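Local atomic coordinates of protelomerase (Agrobacterium tumefaciens, PDB entry 4F43), a protein that generates and protects the hairpin ends of a linear chromosome, probably by cutting and rejoining DNA strands. Residues 272-277 / 310-315. The protein carries 1 engineered substitution. Numbering follows the deposited sequence.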
# COMPACT_ATOMS: atom_id res chain seq x y z
N ALA A 272 -14.21 -1.08 -13.19
CA ALA A 272 -15.34 -0.44 -12.54
C ALA A 272 -15.65 0.92 -13.16
O ALA A 272 -16.80 1.36 -13.14
CB ALA A 272 -15.12 -0.32 -11.05
N TYR A 273 -14.63 1.58 -13.69
CA TYR A 273 -14.88 2.79 -14.48
C TYR A 273 -15.57 2.41 -15.78
O TYR A 273 -16.48 3.11 -16.24
CB TYR A 273 -13.58 3.54 -14.78
CG TYR A 273 -13.79 4.71 -15.72
CD1 TYR A 273 -14.23 5.94 -15.25
CD2 TYR A 273 -13.55 4.57 -17.09
CE1 TYR A 273 -14.43 7.00 -16.12
CE2 TYR A 273 -13.74 5.63 -17.95
CZ TYR A 273 -14.18 6.84 -17.46
OH TYR A 273 -14.38 7.90 -18.33
N HIS A 274 -15.14 1.30 -16.37
CA HIS A 274 -15.68 0.85 -17.65
C HIS A 274 -17.15 0.45 -17.53
O HIS A 274 -17.89 0.49 -18.52
CB HIS A 274 -14.86 -0.33 -18.18
CG HIS A 274 -15.24 -0.76 -19.56
ND1 HIS A 274 -16.29 -1.62 -19.81
CD2 HIS A 274 -14.71 -0.46 -20.76
CE1 HIS A 274 -16.39 -1.82 -21.11
NE2 HIS A 274 -15.44 -1.13 -21.71
N ASN A 275 -17.58 0.08 -16.33
CA ASN A 275 -18.94 -0.41 -16.13
C ASN A 275 -19.90 0.55 -15.42
O ASN A 275 -21.06 0.68 -15.82
CB ASN A 275 -18.92 -1.75 -15.39
CG ASN A 275 -18.42 -2.89 -16.27
OD1 ASN A 275 -17.64 -2.68 -17.19
ND2 ASN A 275 -18.88 -4.10 -15.98
N PHE A 276 -19.43 1.22 -14.37
CA PHE A 276 -20.34 1.94 -13.47
C PHE A 276 -20.26 3.46 -13.54
O PHE A 276 -21.09 4.15 -12.95
CB PHE A 276 -20.12 1.49 -12.02
CG PHE A 276 -20.21 0.00 -11.83
CD1 PHE A 276 -21.45 -0.61 -11.66
CD2 PHE A 276 -19.07 -0.78 -11.81
CE1 PHE A 276 -21.54 -1.97 -11.48
CE2 PHE A 276 -19.16 -2.15 -11.63
CZ PHE A 276 -20.40 -2.74 -11.46
N ALA A 277 -19.26 3.98 -14.25
CA ALA A 277 -19.00 5.42 -14.25
C ALA A 277 -20.13 6.26 -14.85
O ALA A 277 -20.52 6.06 -16.01
CB ALA A 277 -17.69 5.72 -14.95
N PRO A 310 -9.39 -4.30 -23.77
CA PRO A 310 -9.41 -4.84 -25.13
C PRO A 310 -10.52 -4.23 -25.99
O PRO A 310 -10.28 -3.95 -27.17
CB PRO A 310 -9.69 -6.33 -24.92
CG PRO A 310 -9.17 -6.61 -23.56
CD PRO A 310 -9.41 -5.38 -22.76
N GLU A 311 -11.70 -4.05 -25.42
CA GLU A 311 -12.83 -3.48 -26.15
C GLU A 311 -12.58 -2.02 -26.53
O GLU A 311 -12.94 -1.59 -27.62
CB GLU A 311 -14.13 -3.62 -25.35
CG GLU A 311 -13.97 -3.48 -23.85
CD GLU A 311 -14.12 -4.81 -23.13
OE1 GLU A 311 -13.48 -5.80 -23.54
OE2 GLU A 311 -14.89 -4.87 -22.14
N ASP A 312 -11.98 -1.27 -25.61
CA ASP A 312 -11.62 0.12 -25.89
C ASP A 312 -10.58 0.18 -27.00
O ASP A 312 -10.69 0.98 -27.92
CB ASP A 312 -11.08 0.80 -24.63
CG ASP A 312 -12.08 0.79 -23.49
OD1 ASP A 312 -13.29 0.66 -23.76
OD2 ASP A 312 -11.65 0.92 -22.32
N ARG A 313 -9.58 -0.70 -26.90
CA ARG A 313 -8.55 -0.83 -27.92
C ARG A 313 -9.18 -1.15 -29.27
O ARG A 313 -8.71 -0.69 -30.30
CB ARG A 313 -7.56 -1.93 -27.51
CG ARG A 313 -6.30 -2.04 -28.37
CD ARG A 313 -6.48 -2.97 -29.56
NE ARG A 313 -7.29 -4.14 -29.21
CZ ARG A 313 -6.78 -5.31 -28.82
NH1 ARG A 313 -5.47 -5.47 -28.72
NH2 ARG A 313 -7.59 -6.32 -28.52
N ASP A 314 -10.25 -1.93 -29.24
CA ASP A 314 -10.95 -2.31 -30.46
C ASP A 314 -11.71 -1.14 -31.08
O ASP A 314 -11.44 -0.76 -32.22
CB ASP A 314 -11.91 -3.48 -30.19
CG ASP A 314 -11.19 -4.80 -30.01
OD1 ASP A 314 -10.06 -4.93 -30.52
OD2 ASP A 314 -11.76 -5.71 -29.37
N ASN A 315 -12.65 -0.57 -30.33
CA ASN A 315 -13.47 0.51 -30.87
C ASN A 315 -12.72 1.83 -31.07
O ASN A 315 -13.24 2.76 -31.68
CB ASN A 315 -14.74 0.72 -30.03
CG ASN A 315 -14.45 1.08 -28.59
OD1 ASN A 315 -13.65 1.97 -28.30
ND2 ASN A 315 -15.10 0.38 -27.66
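H274 reaches out from helix 263-276 and puts its imidazole against E311 and D312 at the start of helix 310-316. The van der Waals part falls to E311: its CG lies 3.5 Å from H274 NE2, oblique to the ring, and its OE2 is 3.6 Å from H274 CE1. Ring and E311 carboxylate planes stand 71° apart, so the two flat groups do not stack. OE2 of E311 is hydrogen-bonded to Y124 OH, which helps to hold the carboxylate.

The D312 carboxylate approaches the ring edge-on, its OD1 near the ring plane and 3.5 Å from both NE2 and CD2 of H274. Any positive charge on the imidazole would probably be favoured mainly by D312, since E311 is partly engaged elsewhere.

Within the first helix, CG of H274 lies anti to the backbone N (chi1 -173°), which carries the ring toward helix 310-316. H274 ND1 donates to N275 OD1 (3.1 Å, 161° at the hydrogen), the acceptor close to the ring plane; this bond helps to hold the ring's rotation, with NE2 on the side toward E311 and D312. With CA atoms of H274 and D312 9.2 Å apart and just 115 Å² buried, this is a sparse surface contact between the end of a catalytic-domain helix and the short C-terminal helix, about 16 Å from the bound DNA at the nearest atoms.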